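Local coordinates for Alp7A (Bacillus subtilis, PDB 5EC0), which binds ADP as an actin-like protein of the bacterial cytoskeleton and probably forms filaments that help segregate plasmids, at residues L299-T303 and V333-S337; G274-M278 and D290-K296; I307-E311 and V341-Y346. All coordinates share one frame; numbering follows the deposited sequence.

Interaction 1: L299-T303 and V333-S337; sequences LKEYT and VLEES
The Tyr302 ring meets Leu334 at its edge. Leu334 CD1 lies in the plane of the ring, 3.7 Å from Tyr302 CD2. The ring also meets two aromatic neighbours on helix 243-254: Phe243 edge-to-face and His246 with the planes steeply inclined. With CG anti to the backbone N (chi1 -176°), Tyr302 brings the CD2 edge to the leucine methyl. The two side chains cross at about a right angle.

Leu299 works one turn earlier on the same helix. Its CD1 touches Val333 CG1 at 3.9 Å, and its CD2 is 4.1 Å from Leu334 CD2. Val333 carries the contact to the nucleotide, since it belongs to the ADP pocket and touches Tyr270.

Thr303 meets Ser337 one turn on, side chain to side chain. Thr303 OG1 lies 3.1 Å from Ser337 CB and 3.4 Å from Leu334 CD2. This hydroxyl donates to Leu299 O at 2.8 Å. Thr303 N bonds the same oxygen from the opposite face of its plane.

The hydroxyl is thus satisfied within its own helix. Toward the partner OG1 faces carbon atoms, and CG2 packs beside the Ser337 carbonyl. This buried join to segment 333-337, which starts at the pocket residue Val333, is made by van der Waals contacts.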
ATOM      1  N   LEU A 299      19.061  10.728   3.772  1.00 40.09           N
ATOM      2  CA  LEU A 299      17.628  10.851   3.984  1.00 33.71           C
ATOM      3  C   LEU A 299      17.234  12.308   4.219  1.00 38.84           C
ATOM      4  O   LEU A 299      16.138  12.724   3.845  1.00 43.22           O
ATOM      5  CB  LEU A 299      17.177   9.990   5.157  1.00 33.06           C
ATOM      6  CG  LEU A 299      17.219   8.479   4.916  1.00 41.46           C
ATOM      7  CD1 LEU A 299      16.544   7.720   6.069  1.00 39.41           C
ATOM      8  CD2 LEU A 299      16.573   8.119   3.575  1.00 37.93           C
ATOM      9  N   LYS A 300      18.121  13.075   4.841  1.00 35.00           N
ATOM     10  CA  LYS A 300      17.815  14.472   5.125  1.00 44.83           C
ATOM     11  C   LYS A 300      17.779  15.257   3.824  1.00 45.56           C
ATOM     12  O   LYS A 300      16.885  16.083   3.629  1.00 47.19           O
ATOM     13  CB  LYS A 300      18.825  15.085   6.092  1.00 42.13           C
ATOM     14  CG  LYS A 300      18.341  16.394   6.731  1.00 43.32           C
ATOM     15  CD  LYS A 300      19.464  17.104   7.469  1.00 44.58           C
ATOM     16  CE  LYS A 300      19.061  18.508   7.895  1.00 48.49           C
ATOM     17  NZ  LYS A 300      20.234  19.212   8.478  1.00 58.03           N
ATOM     18  N   GLU A 301      18.744  14.988   2.940  1.00 37.11           N
ATOM     19  CA  GLU A 301      18.748  15.555   1.582  1.00 45.07           C
ATOM     20  C   GLU A 301      17.415  15.336   0.880  1.00 42.95           C
ATOM     21  O   GLU A 301      16.795  16.288   0.395  1.00 40.95           O
ATOM     22  CB  GLU A 301      19.852  14.941   0.707  1.00 42.74           C
ATOM     23  CG  GLU A 301      21.280  15.215   1.130  1.00 60.64           C
ATOM     24  CD  GLU A 301      22.275  14.401   0.318  1.00 68.47           C
ATOM     25  OE1 GLU A 301      21.943  14.035  -0.835  1.00 71.37           O
ATOM     26  OE2 GLU A 301      23.370  14.107   0.843  1.00 67.18           O
ATOM     27  N   TYR A 302      16.998  14.071   0.818  1.00 35.15           N
ATOM     28  CA  TYR A 302      15.758  13.697   0.161  1.00 37.92           C
ATOM     29  C   TYR A 302      14.565  14.416   0.794  1.00 35.62           C
ATOM     30  O   TYR A 302      13.713  14.955   0.095  1.00 42.24           O
ATOM     31  CB  TYR A 302      15.555  12.170   0.210  1.00 39.96           C
ATOM     32  CG  TYR A 302      14.329  11.717  -0.554  1.00 39.81           C
ATOM     33  CD1 TYR A 302      14.344  11.642  -1.948  1.00 35.66           C
ATOM     34  CD2 TYR A 302      13.148  11.385   0.113  1.00 39.23           C
ATOM     35  CE1 TYR A 302      13.212  11.239  -2.662  1.00 32.21           C
ATOM     36  CE2 TYR A 302      12.014  10.986  -0.586  1.00 35.17           C
ATOM     37  CZ  TYR A 302      12.053  10.919  -1.978  1.00 33.63           C
ATOM     38  OH  TYR A 302      10.946  10.532  -2.691  1.00 30.97           O
ATOM     39  N   THR A 303      14.523  14.434   2.119  1.00 38.10           N
ATOM     40  CA  THR A 303      13.436  15.078   2.854  1.00 33.47           C
ATOM     41  C   THR A 303      13.353  16.576   2.525  1.00 39.68           C
ATOM     42  O   THR A 303      12.261  17.134   2.370  1.00 38.00           O
ATOM     43  CB  THR A 303      13.611  14.862   4.376  1.00 31.37           C
ATOM     44  OG1 THR A 303      13.587  13.456   4.659  1.00 33.02           O
ATOM     45  CG2 THR A 303      12.503  15.545   5.172  1.00 30.88           C
ATOM     46  N   VAL A 333       9.631   6.354   7.190  1.00 29.44           N
ATOM     47  CA  VAL A 333      11.086   6.299   7.246  1.00 28.61           C
ATOM     48  C   VAL A 333      11.693   7.684   7.490  1.00 35.65           C
ATOM     49  O   VAL A 333      12.679   7.846   8.236  1.00 34.32           O
ATOM     50  CB  VAL A 333      11.633   5.696   5.936  1.00 28.92           C
ATOM     51  CG1 VAL A 333      13.111   5.989   5.763  1.00 32.62           C
ATOM     52  CG2 VAL A 333      11.342   4.184   5.889  1.00 30.82           C
ATOM     53  N   LEU A 334      11.062   8.681   6.882  1.00 31.58           N
ATOM     54  CA  LEU A 334      11.555  10.045   6.894  1.00 34.13           C
ATOM     55  C   LEU A 334      11.111  10.832   8.118  1.00 33.41           C
ATOM     56  O   LEU A 334      11.399  12.027   8.220  1.00 40.40           O
ATOM     57  CB  LEU A 334      11.093  10.785   5.628  1.00 38.42           C
ATOM     58  CG  LEU A 334      11.574  10.350   4.243  1.00 36.57           C
ATOM     59  CD1 LEU A 334      11.175  11.405   3.238  1.00 27.92           C
ATOM     60  CD2 LEU A 334      13.079  10.128   4.213  1.00 34.25           C
ATOM     61  N   GLU A 335      10.406  10.178   9.031  1.00 28.64           N
ATOM     62  CA  GLU A 335       9.754  10.882  10.132  1.00 35.50           C
ATOM     63  C   GLU A 335      10.709  11.771  10.930  1.00 41.88           C
ATOM     64  O   GLU A 335      10.429  12.951  11.174  1.00 42.60           O
ATOM     65  CB  GLU A 335       9.083   9.896  11.082  1.00 31.01           C
ATOM     66  CG  GLU A 335       8.534  10.592  12.317  1.00 39.17           C
ATOM     67  CD  GLU A 335       7.737   9.682  13.233  1.00 49.57           C
ATOM     68  OE1 GLU A 335       7.815   8.440  13.089  1.00 59.28           O
ATOM     69  OE2 GLU A 335       7.019  10.223  14.095  1.00 45.41           O
ATOM     70  N   GLU A 336      11.834  11.194  11.330  1.00 35.28           N
ATOM     71  CA  GLU A 336      12.861  11.933  12.040  1.00 39.19           C
ATOM     72  C   GLU A 336      13.388  13.108  11.192  1.00 48.56           C
ATOM     73  O   GLU A 336      13.546  14.233  11.689  1.00 47.76           O
ATOM     74  CB  GLU A 336      13.998  10.984  12.433  1.00 37.66           C
ATOM     75  CG  GLU A 336      15.197  11.635  13.113  1.00 46.50           C
ATOM     76  CD  GLU A 336      16.388  10.675  13.238  1.00 57.32           C
ATOM     77  OE1 GLU A 336      16.300   9.531  12.739  1.00 66.69           O
ATOM     78  OE2 GLU A 336      17.412  11.061  13.831  1.00 52.27           O
ATOM     79  N   SER A 337      13.648  12.832   9.919  1.00 33.09           N
ATOM     80  CA  SER A 337      14.198  13.812   8.988  1.00 35.94           C
ATOM     81  C   SER A 337      13.251  14.983   8.797  1.00 39.22           C
ATOM     82  O   SER A 337      13.666  16.131   8.647  1.00 39.19           O
ATOM     83  CB  SER A 337      14.474  13.158   7.630  1.00 35.11           C
ATOM     84  OG  SER A 337      15.562  12.255   7.710  1.00 47.14           O
TER

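Interaction 2: G274-M278 and D290-K296; sequences GKTKM and DLTDIIK
Thr292 and Met278 join the start of helix 292-313 to the loop that leads into strand 279-281. Asp290 forms an Asx turn at this helix start, and Leu291 holds the N-cap position. The loop and the helix start flank a two-stranded antiparallel hairpin, strands 279-281 and 288-290.

The hydrogen bonds form a relay. Met278 N donates to Thr292 OG1 at 2.6 Å, almost straight at 176°. Thr292 OG1 in turn donates to Asp290 OD1, also at 2.6 Å. The same OD1 accepts from Thr292 N at 2.8 Å, which closes the Asx turn. Two donors from Thr292 therefore grip Asp290 OD1. With a valine in place of Thr292 the hydroxyl is gone, so Met278 N would probably lose its acceptor and Asp290 OD1 one of its two donors. The backbone adds a second link, from Leu291 N to Met278 O at 2.9 Å.

The apolar contact lies on the inner side. Met278 bends at chi3 (59°), and its CE rests 3.8 Å from Ile295 CG2. Phe268 of helix 262-272 touches Met278, Ile295 and Leu291 and covers this patch.

The charged groups come last. Lys296 reaches toward the loop, and its NZ makes a salt bridge with Glu336. Lys277 and Asp290 lie at the exposed edge. They cross at about a right angle, but Lys277 NZ stays 4.4 Å from Asp290 OD2, beyond a salt bridge. It is the aliphatic chain that touches: Lys277 CE lies 3.2 Å from Asp290 OD2.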
ATOM      1  N   GLY A 274      15.197   4.605  13.015  1.00 74.04           N
ATOM      2  CA  GLY A 274      14.461   4.633  14.263  1.00 73.04           C
ATOM      3  C   GLY A 274      15.289   4.220  15.462  1.00 75.18           C
ATOM      4  O   GLY A 274      14.921   4.519  16.598  1.00 78.39           O
ATOM      5  N   LYS A 275      16.399   3.525  15.228  1.00 72.84           N
ATOM      6  CA  LYS A 275      17.351   3.308  16.311  1.00 74.11           C
ATOM      7  C   LYS A 275      18.613   4.147  16.111  1.00 75.59           C
ATOM      8  O   LYS A 275      18.896   4.624  15.009  1.00 74.03           O
ATOM      9  CB  LYS A 275      17.696   1.823  16.469  1.00 75.29           C
ATOM     10  CG  LYS A 275      18.139   1.096  15.220  1.00 71.77           C
ATOM     11  CD  LYS A 275      18.415  -0.369  15.553  1.00 74.88           C
ATOM     12  CE  LYS A 275      17.952  -1.314  14.452  1.00 77.21           C
ATOM     13  NZ  LYS A 275      17.848  -2.728  14.918  1.00 81.46           N
ATOM     14  N   THR A 276      19.349   4.335  17.202  1.00 76.47           N
ATOM     15  CA  THR A 276      20.481   5.253  17.247  1.00 74.69           C
ATOM     16  C   THR A 276      21.620   4.837  16.325  1.00 70.44           C
ATOM     17  O   THR A 276      22.305   5.680  15.745  1.00 70.86           O
ATOM     18  CB  THR A 276      21.031   5.371  18.678  1.00 80.42           C
ATOM     19  OG1 THR A 276      21.089   4.063  19.267  1.00 86.99           O
ATOM     20  CG2 THR A 276      20.132   6.258  19.523  1.00 76.75           C
ATOM     21  N   LYS A 277      21.827   3.533  16.206  1.00 66.47           N
ATOM     22  CA  LYS A 277      22.895   3.014  15.370  1.00 61.57           C
ATOM     23  C   LYS A 277      22.302   2.184  14.237  1.00 64.91           C
ATOM     24  O   LYS A 277      21.517   1.265  14.478  1.00 70.91           O
ATOM     25  CB  LYS A 277      23.872   2.177  16.204  1.00 61.54           C
ATOM     26  CG  LYS A 277      25.347   2.427  15.899  1.00 64.56           C
ATOM     27  CD  LYS A 277      26.264   1.663  16.855  1.00 66.37           C
ATOM     28  CE  LYS A 277      27.657   2.266  16.887  1.00 68.00           C
ATOM     29  NZ  LYS A 277      28.577   1.577  17.842  1.00 75.66           N
ATOM     30  N   MET A 278      22.660   2.520  13.003  1.00 62.32           N
ATOM     31  CA  MET A 278      22.238   1.723  11.857  1.00 59.36           C
ATOM     32  C   MET A 278      23.402   0.822  11.439  1.00 59.76           C
ATOM     33  O   MET A 278      24.316   1.241  10.718  1.00 55.52           O
ATOM     34  CB  MET A 278      21.769   2.620  10.713  1.00 43.10           C
ATOM     35  CG  MET A 278      20.695   3.605  11.142  1.00 41.31           C
ATOM     36  SD  MET A 278      19.928   4.564   9.810  1.00 50.65           S
ATOM     37  CE  MET A 278      19.270   3.248   8.783  1.00 40.11           C
ATOM     38  N   ASP A 290      29.056   0.588  11.005  1.00 62.52           N
ATOM     39  CA  ASP A 290      28.129   1.665  11.335  1.00 63.45           C
ATOM     40  C   ASP A 290      27.899   2.517  10.090  1.00 61.56           C
ATOM     41  O   ASP A 290      28.812   3.189   9.612  1.00 62.40           O
ATOM     42  CB  ASP A 290      28.661   2.526  12.494  1.00 65.04           C
ATOM     43  CG  ASP A 290      27.626   3.520  13.021  1.00 69.31           C
ATOM     44  OD1 ASP A 290      26.708   3.899  12.270  1.00 66.90           O
ATOM     45  OD2 ASP A 290      27.742   3.947  14.189  1.00 72.00           O
ATOM     46  N   LEU A 291      26.680   2.467   9.565  1.00 55.95           N
ATOM     47  CA  LEU A 291      26.337   3.197   8.354  1.00 52.25           C
ATOM     48  C   LEU A 291      25.440   4.393   8.664  1.00 50.64           C
ATOM     49  O   LEU A 291      24.932   5.022   7.749  1.00 44.58           O
ATOM     50  CB  LEU A 291      25.640   2.270   7.350  1.00 48.89           C
ATOM     51  CG  LEU A 291      26.450   1.101   6.785  1.00 49.36           C
ATOM     52  CD1 LEU A 291      25.624   0.282   5.801  1.00 48.66           C
ATOM     53  CD2 LEU A 291      27.704   1.605   6.120  1.00 52.46           C
ATOM     54  N   THR A 292      25.261   4.698   9.949  1.00 46.23           N
ATOM     55  CA  THR A 292      24.272   5.683  10.400  1.00 51.74           C
ATOM     56  C   THR A 292      24.421   7.068   9.785  1.00 50.94           C
ATOM     57  O   THR A 292      23.452   7.623   9.265  1.00 57.12           O
ATOM     58  CB  THR A 292      24.304   5.868  11.932  1.00 52.19           C
ATOM     59  OG1 THR A 292      24.254   4.589  12.584  1.00 59.02           O
ATOM     60  CG2 THR A 292      23.123   6.722  12.385  1.00 47.12           C
ATOM     61  N   ASP A 293      25.621   7.630   9.872  1.00 48.04           N
ATOM     62  CA  ASP A 293      25.880   8.977   9.362  1.00 51.03           C
ATOM     63  C   ASP A 293      25.560   9.095   7.875  1.00 51.20           C
ATOM     64  O   ASP A 293      24.937  10.069   7.441  1.00 44.56           O
ATOM     65  CB  ASP A 293      27.344   9.389   9.592  1.00 52.09           C
ATOM     66  CG  ASP A 293      27.644   9.747  11.038  1.00 52.40           C
ATOM     67  OD1 ASP A 293      26.693  10.002  11.817  1.00 50.72           O
ATOM     68  OD2 ASP A 293      28.850   9.790  11.385  1.00 54.75           O
ATOM     69  N   ILE A 294      25.994   8.104   7.103  1.00 45.23           N
ATOM     70  CA  ILE A 294      25.835   8.143   5.659  1.00 44.74           C
ATOM     71  C   ILE A 294      24.359   8.154   5.299  1.00 49.43           C
ATOM     72  O   ILE A 294      23.916   8.870   4.396  1.00 48.47           O
ATOM     73  CB  ILE A 294      26.536   6.948   4.986  1.00 51.63           C
ATOM     74  CG1 ILE A 294      28.058   7.107   5.099  1.00 51.33           C
ATOM     75  CG2 ILE A 294      26.093   6.799   3.524  1.00 47.94           C
ATOM     76  CD1 ILE A 294      28.833   6.056   4.368  1.00 51.20           C
ATOM     77  N   ILE A 295      23.593   7.376   6.043  1.00 43.51           N
ATOM     78  CA  ILE A 295      22.203   7.189   5.718  1.00 41.85           C
ATOM     79  C   ILE A 295      21.324   8.371   6.166  1.00 40.40           C
ATOM     80  O   ILE A 295      20.563   8.899   5.361  1.00 39.81           O
ATOM     81  CB  ILE A 295      21.708   5.880   6.317  1.00 44.47           C
ATOM     82  CG1 ILE A 295      22.443   4.718   5.627  1.00 47.50           C
ATOM     83  CG2 ILE A 295      20.215   5.761   6.145  1.00 37.33           C
ATOM     84  CD1 ILE A 295      22.029   3.352   6.074  1.00 40.94           C
ATOM     85  N   LYS A 296      21.439   8.806   7.420  1.00 40.16           N
ATOM     86  CA  LYS A 296      20.608   9.920   7.890  1.00 41.52           C
ATOM     87  C   LYS A 296      20.884  11.174   7.070  1.00 40.56           C
ATOM     88  O   LYS A 296      19.981  11.964   6.812  1.00 47.10           O
ATOM     89  CB  LYS A 296      20.823  10.202   9.381  1.00 38.57           C
ATOM     90  CG  LYS A 296      20.490   9.017  10.265  1.00 40.24           C
ATOM     91  CD  LYS A 296      20.042   9.411  11.658  1.00 46.50           C
ATOM     92  CE  LYS A 296      19.616   8.169  12.446  1.00 55.23           C
ATOM     93  NZ  LYS A 296      18.835   8.464  13.684  1.00 57.46           N
TER

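Interaction 3: I307-E311 and V341-Y346; sequences IAQAE and VTEERY
Ile307 fits as a knob into a hole on the neighbouring helix, among Val341, Thr342, Arg345 and Tyr346. The contact packs helix 292-313 against helix 335-346. The axes of the two short segments cross at -59° and come no closer than 12.1 Å, so only side chains bridge the gap.

Each branch of Ile307 has its own wall. CG1 slides past Val341, with Ile307 CG1 and Val341 CG1 3.7 Å apart. CD1 goes to the threonine, where Ile307 CD1 is 3.9 Å from Thr342 CG2. CG2 turns to the tyrosine and the arginine: among the ring carbons Ile307 CG2 comes nearest to Tyr346 CE2, at 4.0 Å, and it lies 4.2 Å from Arg345 CD. Thr342 sets OG1 between its backbone N and carbonyl carbon (chi1 54°). The hydroxyl is hydrogen-bonded to Ile338 O and to Ser351 OG, and the methyl is left to line the hole.

At the outer side Arg345 forms a salt bridge with Glu311. Its extended chain carries the group past Ile307 to the acid. Arg345 NE is 3.3 Å from Glu311 OE1, and Arg345 NH2 adds a weak bond. The carboxylate oxygen comes in at the guanidinium edge, but the two planes are 59° apart. The placing of OE1 is doubtful, because the model puts it too close to the Tyr346 hydroxyl.

Arg345 CB lies over the centre of one face of the Tyr346 ring, 4.0 Å above the plane. His355 meets the ring with nearly parallel planes.

The chemistry thus changes across the contact. Apolar branches fill the buried part. A long ion pair, its carboxylate position doubtful, borders it on the outside. The isoleucine knob is the surer part of the contact, since the geometry of the ion pair is less certain.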
ATOM      1  N   ILE A 307       9.937  18.325   1.420  1.00 36.37           N
ATOM      2  CA  ILE A 307       9.290  19.435   2.102  1.00 36.47           C
ATOM      3  C   ILE A 307       9.076  20.581   1.123  1.00 42.20           C
ATOM      4  O   ILE A 307       8.005  21.182   1.090  1.00 44.60           O
ATOM      5  CB  ILE A 307      10.105  19.933   3.314  1.00 37.85           C
ATOM      6  CG1 ILE A 307      10.236  18.832   4.358  1.00 37.30           C
ATOM      7  CG2 ILE A 307       9.426  21.135   3.960  1.00 38.38           C
ATOM      8  CD1 ILE A 307       8.901  18.248   4.798  1.00 38.20           C
ATOM      9  N   ALA A 308      10.091  20.854   0.305  1.00 42.68           N
ATOM     10  CA  ALA A 308      10.037  21.942  -0.670  1.00 44.62           C
ATOM     11  C   ALA A 308       9.004  21.670  -1.759  1.00 45.21           C
ATOM     12  O   ALA A 308       8.318  22.587  -2.200  1.00 46.93           O
ATOM     13  CB  ALA A 308      11.416  22.176  -1.294  1.00 39.68           C
ATOM     14  N   GLN A 309       8.897  20.414  -2.191  1.00 40.52           N
ATOM     15  CA  GLN A 309       7.883  20.034  -3.167  1.00 42.91           C
ATOM     16  C   GLN A 309       6.481  20.290  -2.614  1.00 40.93           C
ATOM     17  O   GLN A 309       5.647  20.897  -3.279  1.00 41.46           O
ATOM     18  CB  GLN A 309       8.016  18.558  -3.557  1.00 46.76           C
ATOM     19  CG  GLN A 309       8.959  18.257  -4.715  1.00 52.43           C
ATOM     20  CD  GLN A 309       9.044  16.754  -5.020  1.00 62.97           C
ATOM     21  OE1 GLN A 309       8.323  15.933  -4.427  1.00 53.99           O
ATOM     22  NE2 GLN A 309       9.927  16.390  -5.946  1.00 71.88           N
ATOM     23  N   ALA A 310       6.236  19.827  -1.392  1.00 35.24           N
ATOM     24  CA  ALA A 310       4.923  19.940  -0.770  1.00 32.14           C
ATOM     25  C   ALA A 310       4.546  21.396  -0.569  1.00 45.49           C
ATOM     26  O   ALA A 310       3.410  21.803  -0.830  1.00 44.80           O
ATOM     27  CB  ALA A 310       4.898  19.204   0.559  1.00 30.62           C
ATOM     28  N   GLU A 311       5.514  22.173  -0.100  1.00 45.98           N
ATOM     29  CA  GLU A 311       5.331  23.600   0.101  1.00 45.94           C
ATOM     30  C   GLU A 311       4.942  24.281  -1.215  1.00 48.91           C
ATOM     31  O   GLU A 311       4.083  25.162  -1.237  1.00 43.08           O
ATOM     32  CB  GLU A 311       6.612  24.220   0.678  1.00 46.72           C
ATOM     33  CG  GLU A 311       6.498  25.703   1.048  1.00 59.24           C
ATOM     34  CD  GLU A 311       7.764  26.244   1.695  1.00 68.41           C
ATOM     35  OE1 GLU A 311       8.477  25.453   2.353  1.00 72.47           O
ATOM     36  OE2 GLU A 311       8.045  27.455   1.550  1.00 70.29           O
ATOM     37  N   VAL A 341      14.183  18.835   9.482  1.00 45.62           N
ATOM     38  CA  VAL A 341      14.161  19.762   8.365  1.00 40.21           C
ATOM     39  C   VAL A 341      13.114  20.862   8.564  1.00 43.50           C
ATOM     40  O   VAL A 341      13.398  22.038   8.306  1.00 46.92           O
ATOM     41  CB  VAL A 341      13.905  19.027   7.019  1.00 35.35           C
ATOM     42  CG1 VAL A 341      13.375  19.991   5.964  1.00 35.32           C
ATOM     43  CG2 VAL A 341      15.192  18.324   6.530  1.00 36.23           C
ATOM     44  N   THR A 342      11.920  20.501   9.036  1.00 35.90           N
ATOM     45  CA  THR A 342      10.871  21.507   9.175  1.00 44.23           C
ATOM     46  C   THR A 342      11.217  22.484  10.301  1.00 47.70           C
ATOM     47  O   THR A 342      10.886  23.671  10.235  1.00 48.38           O
ATOM     48  CB  THR A 342       9.472  20.872   9.404  1.00 34.22           C
ATOM     49  OG1 THR A 342       9.506  19.967  10.511  1.00 43.32           O
ATOM     50  CG2 THR A 342       9.051  20.114   8.166  1.00 31.93           C
ATOM     51  N   GLU A 343      11.925  21.996  11.314  1.00 49.29           N
ATOM     52  CA  GLU A 343      12.354  22.868  12.388  1.00 48.02           C
ATOM     53  C   GLU A 343      13.397  23.865  11.904  1.00 50.31           C
ATOM     54  O   GLU A 343      13.369  25.025  12.306  1.00 58.67           O
ATOM     55  CB  GLU A 343      12.906  22.069  13.557  1.00 50.53           C
ATOM     56  CG  GLU A 343      13.181  22.963  14.754  1.00 62.66           C
ATOM     57  CD  GLU A 343      13.861  22.242  15.885  1.00 70.96           C
ATOM     58  OE1 GLU A 343      13.235  21.333  16.467  1.00 70.69           O
ATOM     59  OE2 GLU A 343      15.018  22.595  16.200  1.00 81.66           O
ATOM     60  N   GLU A 344      14.312  23.421  11.040  1.00 47.99           N
ATOM     61  CA  GLU A 344      15.344  24.315  10.487  1.00 51.10           C
ATOM     62  C   GLU A 344      14.731  25.374   9.584  1.00 51.33           C
ATOM     63  O   GLU A 344      15.216  26.495   9.496  1.00 56.44           O
ATOM     64  CB  GLU A 344      16.395  23.538   9.681  1.00 46.47           C
ATOM     65  CG  GLU A 344      17.370  22.695  10.485  1.00 50.07           C
ATOM     66  CD  GLU A 344      18.339  21.928   9.586  1.00 54.83           C
ATOM     67  OE1 GLU A 344      18.031  21.761   8.383  1.00 57.03           O
ATOM     68  OE2 GLU A 344      19.410  21.505  10.073  1.00 48.86           O
ATOM     69  N   ARG A 345      13.653  24.993   8.913  1.00 51.08           N
ATOM     70  CA  ARG A 345      13.089  25.786   7.843  1.00 51.64           C
ATOM     71  C   ARG A 345      12.012  26.747   8.341  1.00 52.18           C
ATOM     72  O   ARG A 345      11.879  27.852   7.823  1.00 53.06           O
ATOM     73  CB  ARG A 345      12.525  24.844   6.774  1.00 51.41           C
ATOM     74  CG  ARG A 345      12.562  25.372   5.361  1.00 56.05           C
ATOM     75  CD  ARG A 345      12.133  24.290   4.378  1.00 56.94           C
ATOM     76  NE  ARG A 345      11.571  24.857   3.155  1.00 59.11           N
ATOM     77  CZ  ARG A 345      12.301  25.276   2.128  1.00 61.23           C
ATOM     78  NH1 ARG A 345      13.627  25.201   2.181  1.00 68.21           N
ATOM     79  NH2 ARG A 345      11.709  25.780   1.056  1.00 60.75           N
ATOM     80  N   TYR A 346      11.245  26.332   9.347  1.00 54.52           N
ATOM     81  CA  TYR A 346      10.105  27.130   9.797  1.00 52.46           C
ATOM     82  C   TYR A 346      10.149  27.487  11.285  1.00 54.70           C
ATOM     83  O   TYR A 346       9.286  28.221  11.784  1.00 58.01           O
ATOM     84  CB  TYR A 346       8.792  26.396   9.502  1.00 46.67           C
ATOM     85  CG  TYR A 346       8.652  25.861   8.088  1.00 46.66           C
ATOM     86  CD1 TYR A 346       8.592  26.727   6.997  1.00 51.00           C
ATOM     87  CD2 TYR A 346       8.557  24.490   7.845  1.00 40.77           C
ATOM     88  CE1 TYR A 346       8.457  26.244   5.701  1.00 49.51           C
ATOM     89  CE2 TYR A 346       8.414  23.996   6.556  1.00 44.72           C
ATOM     90  CZ  TYR A 346       8.367  24.877   5.484  1.00 50.75           C
ATOM     91  OH  TYR A 346       8.226  24.394   4.196  1.00 43.74           O
TER

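How the interactions relate
All three contacts use helix 292-313, interaction 2 at its start, 1 in its middle and 3 further on. Interactions 1 and 3 also share helix 335-346. Lys300 joins them by a salt bridge to Glu344 and by packing on Val341. Interactions 1 and 2 are linked by the Lys296 to Glu336 salt bridge, whereas 2 and 3 do not touch. Interaction 1 is the buried one and reaches the ADP pocket through Val333. Interactions 2 and 3 are partly buried, each with charged residues on its exposed side. Interaction 2 alone has backbone donors bonding across its segments. Interaction 1 packs a helix closely on a loop-to-helix turn. Interaction 3 sets a knob between two helices.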